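Local coordinates for periplasmic protein TorT (Vibrio parahaemolyticus, PDB 3O1I) that probably acts as the periplasmic binding protein that works with the sensor kinase TorS in detecting trimethylamine N-oxide, at residues D114-G119 with F158-K163; E128-P131 with K136-I139; D171-D176 with R183-R188. One frame throughout, in Å; residues are numbered along the deposited sequence.

Contact 1: residues D114-G119 with F158-K163; sequences DWYWMG and FYEAIK
Y116, whose side chain reaches across to the neighbouring helix, is held at its backbone by a capping bond: its N donates to D114 OD1 over 3.0 Å, reaching the oxygen from above the carboxylate plane. The start of helix 116-127 is thereby capped, and W115 O accepts from both M118 N and G119 N. Y116 holds its ring anti to the backbone N (chi1 174°), which carries OH across to the aliphatic part of E160, where it meets CB and CG rather than the carboxylate. The E160 chain bends at chi2, and its carboxylate ends up nearly parallel to the tyrosine ring, the planes 17° apart. E160 and A161 extend the packing by touching Y120, one turn into helix 116-127.

Deeper in, the two backbones meet. F158 CA approaches G119 O at 3.1 Å in a CA-H...O contact with an angle of 143° at the hydrogen, F158 CB lies 3.6 Å from the same oxygen, and the ring comes up obliquely through CD1. With no side chain on G119 the helices come together closely, the CA atoms of G119 and F158 being 3.9 Å apart. The F158 ring lies with I162 CG1 of its own helix over one face.

Such close backbone packing joins helices 116-127 and 152-163, which precede and follow strand 137-142 in the alternating alpha/beta domain of a type I periplasmic binding protein.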
loop_
_atom_site.group_PDB
_atom_site.type_symbol
_atom_site.label_atom_id
_atom_site.label_comp_id
_atom_site.label_asym_id
_atom_site.label_seq_id
_atom_site.Cartn_x
_atom_site.Cartn_y
_atom_site.Cartn_z
ATOM N N ASP D 114 2.951 -15.728 36.111
ATOM C CA ASP D 114 4.274 -16.247 35.767
ATOM C C ASP D 114 4.055 -17.280 34.662
ATOM O O ASP D 114 3.416 -18.312 34.880
ATOM C CB ASP D 114 4.913 -16.919 36.991
ATOM C CG ASP D 114 6.281 -17.523 36.690
ATOM O OD1 ASP D 114 6.759 -17.401 35.540
ATOM O OD2 ASP D 114 6.883 -18.124 37.608
ATOM N N TRP D 115 4.582 -17.007 33.475
ATOM C CA TRP D 115 4.391 -17.917 32.356
ATOM C C TRP D 115 5.087 -19.262 32.480
ATOM O O TRP D 115 4.754 -20.202 31.753
ATOM C CB TRP D 115 4.765 -17.210 31.054
ATOM C CG TRP D 115 3.721 -16.211 30.709
ATOM C CD1 TRP D 115 3.474 -15.041 31.357
ATOM C CD2 TRP D 115 2.666 -16.373 29.759
ATOM N NE1 TRP D 115 2.323 -14.469 30.885
ATOM C CE2 TRP D 115 1.805 -15.266 29.901
ATOM C CE3 TRP D 115 2.359 -17.350 28.808
ATOM C CZ2 TRP D 115 0.654 -15.105 29.128
ATOM C CZ3 TRP D 115 1.217 -17.194 28.039
ATOM C CH2 TRP D 115 0.375 -16.078 28.204
ATOM N N TYR D 116 6.037 -19.352 33.409
ATOM C CA TYR D 116 6.769 -20.592 33.667
ATOM C C TYR D 116 5.767 -21.726 33.830
ATOM O O TYR D 116 5.964 -22.825 33.318
ATOM C CB TYR D 116 7.574 -20.457 34.961
ATOM C CG TYR D 116 8.275 -21.718 35.415
ATOM C CD1 TYR D 116 9.609 -21.948 35.091
ATOM C CD2 TYR D 116 7.606 -22.680 36.188
ATOM C CE1 TYR D 116 10.266 -23.095 35.524
ATOM C CE2 TYR D 116 8.254 -23.834 36.623
ATOM C CZ TYR D 116 9.584 -24.028 36.286
ATOM O OH TYR D 116 10.254 -25.143 36.714
ATOM N N TRP D 117 4.687 -21.438 34.550
ATOM C CA TRP D 117 3.643 -22.418 34.814
ATOM C C TRP D 117 2.670 -22.595 33.654
ATOM O O TRP D 117 1.671 -23.303 33.773
ATOM C CB TRP D 117 2.891 -22.052 36.110
ATOM C CG TRP D 117 3.808 -22.030 37.301
ATOM C CD1 TRP D 117 4.458 -20.942 37.821
ATOM C CD2 TRP D 117 4.301 -23.167 38.012
ATOM N NE1 TRP D 117 5.335 -21.336 38.804
ATOM C CE2 TRP D 117 5.260 -22.698 38.941
ATOM C CE3 TRP D 117 4.034 -24.539 37.949
ATOM C CZ2 TRP D 117 5.952 -23.555 39.799
ATOM C CZ3 TRP D 117 4.720 -25.390 38.798
ATOM C CH2 TRP D 117 5.670 -24.895 39.713
ATOM N N MET D 118 2.952 -21.934 32.539
ATOM C CA MET D 118 2.119 -22.073 31.351
ATOM C C MET D 118 2.850 -23.114 30.492
ATOM O O MET D 118 2.242 -24.016 29.911
ATOM C CB MET D 118 2.015 -20.739 30.619
ATOM C CG MET D 118 1.267 -19.666 31.381
ATOM S SD MET D 118 -0.522 -19.864 31.281
ATOM C CE MET D 118 -0.814 -19.732 29.516
ATOM N N GLY D 119 4.170 -22.980 30.439
ATOM C CA GLY D 119 4.977 -23.921 29.695
ATOM C C GLY D 119 4.965 -25.235 30.450
ATOM O O GLY D 119 4.930 -26.319 29.857
ATOM N N PHE D 158 8.338 -25.184 30.353
ATOM C CA PHE D 158 8.033 -26.351 29.527
ATOM C C PHE D 158 9.092 -27.422 29.715
ATOM O O PHE D 158 8.778 -28.595 29.899
ATOM C CB PHE D 158 7.997 -25.979 28.043
ATOM C CG PHE D 158 7.802 -27.160 27.130
ATOM C CD1 PHE D 158 6.521 -27.634 26.845
ATOM C CD2 PHE D 158 8.902 -27.829 26.592
ATOM C CE1 PHE D 158 6.339 -28.752 26.041
ATOM C CE2 PHE D 158 8.730 -28.948 25.790
ATOM C CZ PHE D 158 7.447 -29.413 25.515
ATOM N N TYR D 159 10.353 -27.012 29.650
ATOM C CA TYR D 159 11.459 -27.943 29.801
ATOM C C TYR D 159 11.362 -28.819 31.045
ATOM O O TYR D 159 11.490 -30.039 30.950
ATOM C CB TYR D 159 12.792 -27.189 29.782
ATOM C CG TYR D 159 13.479 -27.244 28.435
ATOM C CD1 TYR D 159 12.888 -26.683 27.301
ATOM C CD2 TYR D 159 14.702 -27.897 28.281
ATOM C CE1 TYR D 159 13.498 -26.773 26.043
ATOM C CE2 TYR D 159 15.320 -27.996 27.028
ATOM C CZ TYR D 159 14.712 -27.433 25.914
ATOM O OH TYR D 159 15.319 -27.535 24.682
ATOM N N GLU D 160 11.122 -28.210 32.204
ATOM C CA GLU D 160 11.023 -28.962 33.454
ATOM C C GLU D 160 9.973 -30.055 33.397
ATOM O O GLU D 160 10.280 -31.232 33.558
ATOM C CB GLU D 160 10.696 -28.031 34.621
ATOM C CG GLU D 160 11.785 -27.017 34.967
ATOM C CD GLU D 160 13.158 -27.647 35.173
ATOM O OE1 GLU D 160 13.229 -28.807 35.643
ATOM O OE2 GLU D 160 14.169 -26.968 34.880
ATOM N N ALA D 161 8.730 -29.657 33.169
ATOM C CA ALA D 161 7.625 -30.600 33.100
ATOM C C ALA D 161 7.819 -31.720 32.078
ATOM O O ALA D 161 7.107 -32.720 32.116
ATOM C CB ALA D 161 6.338 -29.852 32.796
ATOM N N ILE D 162 8.783 -31.566 31.177
ATOM C CA ILE D 162 9.017 -32.558 30.126
ATOM C C ILE D 162 10.301 -33.370 30.276
ATOM O O ILE D 162 10.448 -34.411 29.639
ATOM C CB ILE D 162 9.055 -31.857 28.719
ATOM C CG1 ILE D 162 7.670 -31.316 28.355
ATOM C CG2 ILE D 162 9.531 -32.821 27.641
ATOM C CD1 ILE D 162 6.672 -32.377 27.957
ATOM N N LYS D 163 11.217 -32.931 31.132
ATOM C CA LYS D 163 12.502 -33.621 31.241
ATOM C C LYS D 163 12.545 -35.113 31.543
ATOM O O LYS D 163 13.140 -35.874 30.775
ATOM C CB LYS D 163 13.438 -32.877 32.201
ATOM C CG LYS D 163 13.229 -33.104 33.680
ATOM C CD LYS D 163 14.391 -32.465 34.421
ATOM C CE LYS D 163 14.331 -32.695 35.910
ATOM N NZ LYS D 163 15.495 -32.044 36.569
#

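Contact 2: residues E128-P131 with K136-I139; sequences ERHP and KTNI
A chi1 of -75° in H130, which sets CG beside the backbone N, and one of -56° in T137, which leaves CG2 anti to the backbone N, bring the imidazole and the threonine branches together. They meet where the loop after helix 116-127 turns into strand 137-142, the helix-to-strand connection of the alpha/beta domain in this periplasmic binding protein. The backbones stay well apart, with 7.2 Å between the CA atoms of H130 and T137, and the space is bridged by these two side chains, which run at about a right angle to each other.

Both branches of T137 sit over the same face of the imidazole. The methyl makes a CH-pi contact, CG2 lying 4.0 Å from the ring centroid of H130 and 12° off the ring normal, almost straight above the centre. OG1 is displaced toward the ND1 side of the ring; it is hydrogen-bonded to the carbonyl oxygen of G135, just before the strand, a bond that helps to fix the rotation of the threonine.

The other end of the imidazole looks to the neighbouring strand 197-200, where NE2 of H130 is hydrogen-bonded to the hydroxyl of Y197 and the two rings meet with their planes at about 65°. H130 also packs on I167 of strand 167-172. The loop residue thus touches both strands that flank 137-142 in the parallel sheet, while T137 keeps its place in that sheet through backbone bonds with D166 and H168. Within the methyl-to-ring contact, the imidazole atoms closest to T137 CG2 are CD2 and NE2 of H130, each 4.0 Å away.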
loop_
_atom_site.group_PDB
_atom_site.type_symbol
_atom_site.label_atom_id
_atom_site.label_comp_id
_atom_site.label_asym_id
_atom_site.label_seq_id
_atom_site.Cartn_x
_atom_site.Cartn_y
_atom_site.Cartn_z
ATOM N N GLU D 128 2.573 -36.665 30.575
ATOM C CA GLU D 128 1.546 -37.509 31.166
ATOM C C GLU D 128 0.874 -38.325 30.077
ATOM O O GLU D 128 0.138 -39.268 30.345
ATOM C CB GLU D 128 0.515 -36.623 31.872
ATOM C CG GLU D 128 -0.674 -37.359 32.484
ATOM C CD GLU D 128 -1.636 -36.420 33.208
ATOM O OE1 GLU D 128 -2.088 -35.431 32.587
ATOM O OE2 GLU D 128 -1.944 -36.675 34.395
ATOM N N ARG D 129 1.142 -37.944 28.839
ATOM C CA ARG D 129 0.570 -38.613 27.682
ATOM C C ARG D 129 1.645 -39.517 27.077
ATOM O O ARG D 129 1.363 -40.391 26.262
ATOM C CB ARG D 129 0.131 -37.555 26.670
ATOM C CG ARG D 129 -0.666 -38.069 25.489
ATOM C CD ARG D 129 -0.648 -37.048 24.353
ATOM N NE ARG D 129 -1.556 -37.402 23.266
ATOM C CZ ARG D 129 -2.876 -37.439 23.397
ATOM N NH1 ARG D 129 -3.421 -37.142 24.564
ATOM N NH2 ARG D 129 -3.648 -37.772 22.371
ATOM N N HIS D 130 2.885 -39.290 27.495
ATOM C CA HIS D 130 4.022 -40.050 27.003
ATOM C C HIS D 130 5.053 -40.262 28.092
ATOM O O HIS D 130 6.195 -39.801 27.998
ATOM C CB HIS D 130 4.651 -39.331 25.818
ATOM C CG HIS D 130 3.851 -39.451 24.566
ATOM N ND1 HIS D 130 3.787 -40.621 23.842
ATOM C CD2 HIS D 130 3.029 -38.574 23.944
ATOM C CE1 HIS D 130 2.959 -40.460 22.825
ATOM N NE2 HIS D 130 2.485 -39.227 22.864
ATOM N N PRO D 131 4.656 -40.970 29.154
ATOM C CA PRO D 131 5.540 -41.254 30.282
ATOM C C PRO D 131 6.824 -41.927 29.828
ATOM O O PRO D 131 6.847 -42.611 28.802
ATOM C CB PRO D 131 4.687 -42.162 31.160
ATOM C CG PRO D 131 3.293 -41.645 30.899
ATOM C CD PRO D 131 3.302 -41.498 29.402
ATOM N N LYS D 136 9.650 -43.112 22.661
ATOM C CA LYS D 136 10.212 -41.841 22.212
ATOM C C LYS D 136 9.252 -41.049 21.341
ATOM O O LYS D 136 8.826 -41.515 20.286
ATOM C CB LYS D 136 11.511 -42.066 21.440
ATOM C CG LYS D 136 12.028 -40.801 20.767
ATOM C CD LYS D 136 13.484 -40.922 20.357
ATOM C CE LYS D 136 13.979 -39.618 19.748
ATOM N NZ LYS D 136 15.436 -39.674 19.472
ATOM N N THR D 137 8.921 -39.842 21.784
ATOM C CA THR D 137 8.002 -38.982 21.055
ATOM C C THR D 137 8.715 -37.708 20.608
ATOM O O THR D 137 9.132 -36.900 21.436
ATOM C CB THR D 137 6.790 -38.611 21.944
ATOM O OG1 THR D 137 6.157 -39.807 22.415
ATOM C CG2 THR D 137 5.776 -37.790 21.167
ATOM N N ASN D 138 8.863 -37.534 19.297
ATOM C CA ASN D 138 9.523 -36.348 18.753
ATOM C C ASN D 138 8.542 -35.186 18.663
ATOM O O ASN D 138 7.459 -35.307 18.082
ATOM C CB ASN D 138 10.126 -36.648 17.377
ATOM C CG ASN D 138 11.310 -37.601 17.457
ATOM O OD1 ASN D 138 12.253 -37.370 18.213
ATOM N ND2 ASN D 138 11.265 -38.675 16.678
ATOM N N ILE D 139 8.932 -34.057 19.245
ATOM C CA ILE D 139 8.082 -32.875 19.274
ATOM C C ILE D 139 8.776 -31.652 18.651
ATOM O O ILE D 139 10.009 -31.575 18.606
ATOM C CB ILE D 139 7.668 -32.574 20.745
ATOM C CG1 ILE D 139 6.563 -31.520 20.778
ATOM C CG2 ILE D 139 8.891 -32.114 21.551
ATOM C CD1 ILE D 139 6.192 -31.061 22.175
#

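Contact 3: residues D171-D176 with R183-R188; sequences DSFWAD and RNLVQR
This is apolar packing between a chain leaving a strand and the helix that follows it, close to the surface of the domain. Residues 171-176 run out of edge strand 167-172, and helix 179-192 is the helix of the beta-alpha-beta crossover from that strand to strand 197-200. L185 is at the centre of the contact. Its two methyls divide the work: CD2 lies 3.4 Å from F173 CB, and CD1 reaches A175 CB at the same distance, 3.4 Å. Between these points CD1 also nears the carbonyl oxygen of F173, so the leucine fits against the backbone as well as both side chains.

One turn later R188, set anti to the backbone N (chi1 -171°) and bent at chi3, folds back past the F173 ring. Its guanidinium is steeply turned to that ring, 69° between the planes, and has L185 CD2 over one face. F173 also touches V189 and M192 farther along the helix. From the same helix R183 pairs with E180 and E211, and with an acidic side chain of another protein chain. R188 NH1 approaches the phenyl obliquely, 3.5 Å from both F173 CD2 and F173 CE2.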
loop_
_atom_site.group_PDB
_atom_site.type_symbol
_atom_site.label_atom_id
_atom_site.label_comp_id
_atom_site.label_asym_id
_atom_site.label_seq_id
_atom_site.Cartn_x
_atom_site.Cartn_y
_atom_site.Cartn_z
ATOM N N ASP D 171 13.564 -30.054 17.348
ATOM C CA ASP D 171 14.181 -28.748 17.223
ATOM C C ASP D 171 13.198 -27.663 17.638
ATOM O O ASP D 171 12.084 -27.945 18.086
ATOM C CB ASP D 171 14.656 -28.503 15.785
ATOM C CG ASP D 171 16.000 -27.768 15.728
ATOM O OD1 ASP D 171 16.409 -27.355 14.622
ATOM O OD2 ASP D 171 16.653 -27.611 16.790
ATOM N N SER D 172 13.624 -26.417 17.486
ATOM C CA SER D 172 12.799 -25.282 17.852
ATOM C C SER D 172 13.001 -24.151 16.846
ATOM O O SER D 172 14.130 -23.839 16.480
ATOM C CB SER D 172 13.172 -24.809 19.256
ATOM O OG SER D 172 12.285 -23.801 19.710
ATOM N N PHE D 173 11.904 -23.546 16.402
ATOM C CA PHE D 173 11.979 -22.455 15.447
ATOM C C PHE D 173 11.415 -21.166 16.014
ATOM O O PHE D 173 10.271 -21.106 16.452
ATOM C CB PHE D 173 11.247 -22.824 14.150
ATOM C CG PHE D 173 11.770 -24.070 13.505
ATOM C CD1 PHE D 173 11.192 -25.304 13.778
ATOM C CD2 PHE D 173 12.904 -24.026 12.706
ATOM C CE1 PHE D 173 11.736 -26.474 13.265
ATOM C CE2 PHE D 173 13.454 -25.194 12.189
ATOM C CZ PHE D 173 12.871 -26.419 12.473
ATOM N N TRP D 174 12.236 -20.127 15.987
ATOM C CA TRP D 174 11.839 -18.832 16.499
ATOM C C TRP D 174 11.442 -17.902 15.360
ATOM O O TRP D 174 11.940 -18.018 14.248
ATOM C CB TRP D 174 12.990 -18.233 17.298
ATOM C CG TRP D 174 13.586 -19.202 18.265
ATOM C CD1 TRP D 174 14.698 -19.979 18.078
ATOM C CD2 TRP D 174 13.071 -19.540 19.555
ATOM N NE1 TRP D 174 14.904 -20.782 19.174
ATOM C CE2 TRP D 174 13.921 -20.536 20.096
ATOM C CE3 TRP D 174 11.974 -19.102 20.309
ATOM C CZ2 TRP D 174 13.704 -21.101 21.364
ATOM C CZ3 TRP D 174 11.760 -19.664 21.567
ATOM C CH2 TRP D 174 12.623 -20.654 22.081
ATOM N N ALA D 175 10.538 -16.980 15.652
ATOM C CA ALA D 175 10.059 -16.026 14.670
ATOM C C ALA D 175 8.983 -15.205 15.336
ATOM O O ALA D 175 8.278 -15.693 16.210
ATOM C CB ALA D 175 9.486 -16.746 13.475
ATOM N N ASP D 176 8.839 -13.959 14.917
ATOM C CA ASP D 176 7.830 -13.102 15.510
ATOM C C ASP D 176 6.444 -13.753 15.446
ATOM O O ASP D 176 6.204 -14.660 14.651
ATOM C CB ASP D 176 7.841 -11.749 14.802
ATOM C CG ASP D 176 9.240 -11.137 14.741
ATOM O OD1 ASP D 176 9.904 -11.030 15.797
ATOM O OD2 ASP D 176 9.679 -10.757 13.636
ATOM N N ARG D 183 3.265 -19.619 10.069
ATOM C CA ARG D 183 2.748 -20.576 9.096
ATOM C C ARG D 183 3.940 -21.184 8.403
ATOM O O ARG D 183 4.051 -22.403 8.267
ATOM C CB ARG D 183 1.862 -19.896 8.048
ATOM C CG ARG D 183 1.415 -20.859 6.956
ATOM C CD ARG D 183 0.587 -20.189 5.872
ATOM N NE ARG D 183 -0.836 -20.127 6.201
ATOM C CZ ARG D 183 -1.363 -19.298 7.092
ATOM N NH1 ARG D 183 -0.582 -18.454 7.754
ATOM N NH2 ARG D 183 -2.669 -19.302 7.313
ATOM N N ASN D 184 4.831 -20.305 7.961
ATOM C CA ASN D 184 6.048 -20.715 7.284
ATOM C C ASN D 184 6.825 -21.675 8.194
ATOM O O ASN D 184 7.379 -22.673 7.739
ATOM C CB ASN D 184 6.887 -19.475 6.952
ATOM C CG ASN D 184 8.178 -19.818 6.244
ATOM O OD1 ASN D 184 8.177 -20.242 5.085
ATOM N ND2 ASN D 184 9.293 -19.645 6.944
ATOM N N LEU D 185 6.849 -21.373 9.487
ATOM C CA LEU D 185 7.549 -22.226 10.438
ATOM C C LEU D 185 6.867 -23.577 10.623
ATOM O O LEU D 185 7.517 -24.598 10.859
ATOM C CB LEU D 185 7.662 -21.529 11.792
ATOM C CG LEU D 185 8.779 -20.498 11.904
ATOM C CD1 LEU D 185 8.918 -20.062 13.361
ATOM C CD2 LEU D 185 10.082 -21.114 11.408
ATOM N N VAL D 186 5.547 -23.581 10.516
ATOM C CA VAL D 186 4.791 -24.808 10.670
ATOM C C VAL D 186 5.035 -25.690 9.458
ATOM O O VAL D 186 5.325 -26.880 9.596
ATOM C CB VAL D 186 3.275 -24.511 10.809
ATOM C CG1 VAL D 186 2.478 -25.780 10.616
ATOM C CG2 VAL D 186 2.979 -23.917 12.179
ATOM N N GLN D 187 4.927 -25.085 8.272
ATOM C CA GLN D 187 5.117 -25.789 7.005
ATOM C C GLN D 187 6.452 -26.497 7.009
ATOM O O GLN D 187 6.533 -27.674 6.662
ATOM C CB GLN D 187 5.052 -24.822 5.820
ATOM C CG GLN D 187 3.797 -23.963 5.777
ATOM C CD GLN D 187 3.815 -22.961 4.628
ATOM O OE1 GLN D 187 4.879 -22.435 4.258
ATOM N NE2 GLN D 187 2.634 -22.675 4.067
ATOM N N ARG D 188 7.499 -25.782 7.406
ATOM C CA ARG D 188 8.822 -26.382 7.462
ATOM C C ARG D 188 8.743 -27.602 8.367
ATOM O O ARG D 188 9.354 -28.629 8.092
ATOM C CB ARG D 188 9.843 -25.388 8.021
ATOM C CG ARG D 188 11.293 -25.872 7.912
ATOM C CD ARG D 188 12.277 -24.979 8.672
ATOM N NE ARG D 188 12.081 -23.552 8.410
ATOM C CZ ARG D 188 12.881 -22.586 8.858
ATOM N NH1 ARG D 188 13.946 -22.881 9.594
ATOM N NH2 ARG D 188 12.606 -21.320 8.580
#

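Overall arrangement
The three contacts belong to one alpha/beta domain, built on the parallel sheet ordered 167-172, 137-142, 197-200, 222-225. Contact 2 falls within the span of chain between the two halves of contact 1, and contact 3 comes after both. The centres of contacts 1 and 2 are about 15 Å apart and the two touch, F158 CZ lying 3.9 Å from I139 CD1, so helix 152-163 packs on strand 137-142 through F158. Contact 3 is about 20 Å from contact 1 and 21 Å from contact 2. Contact 1 joins the helices flanking strand 137-142 in sequence, contact 2 the loop entering it, contact 3 the next strand's end to its helix: consecutive elements held together.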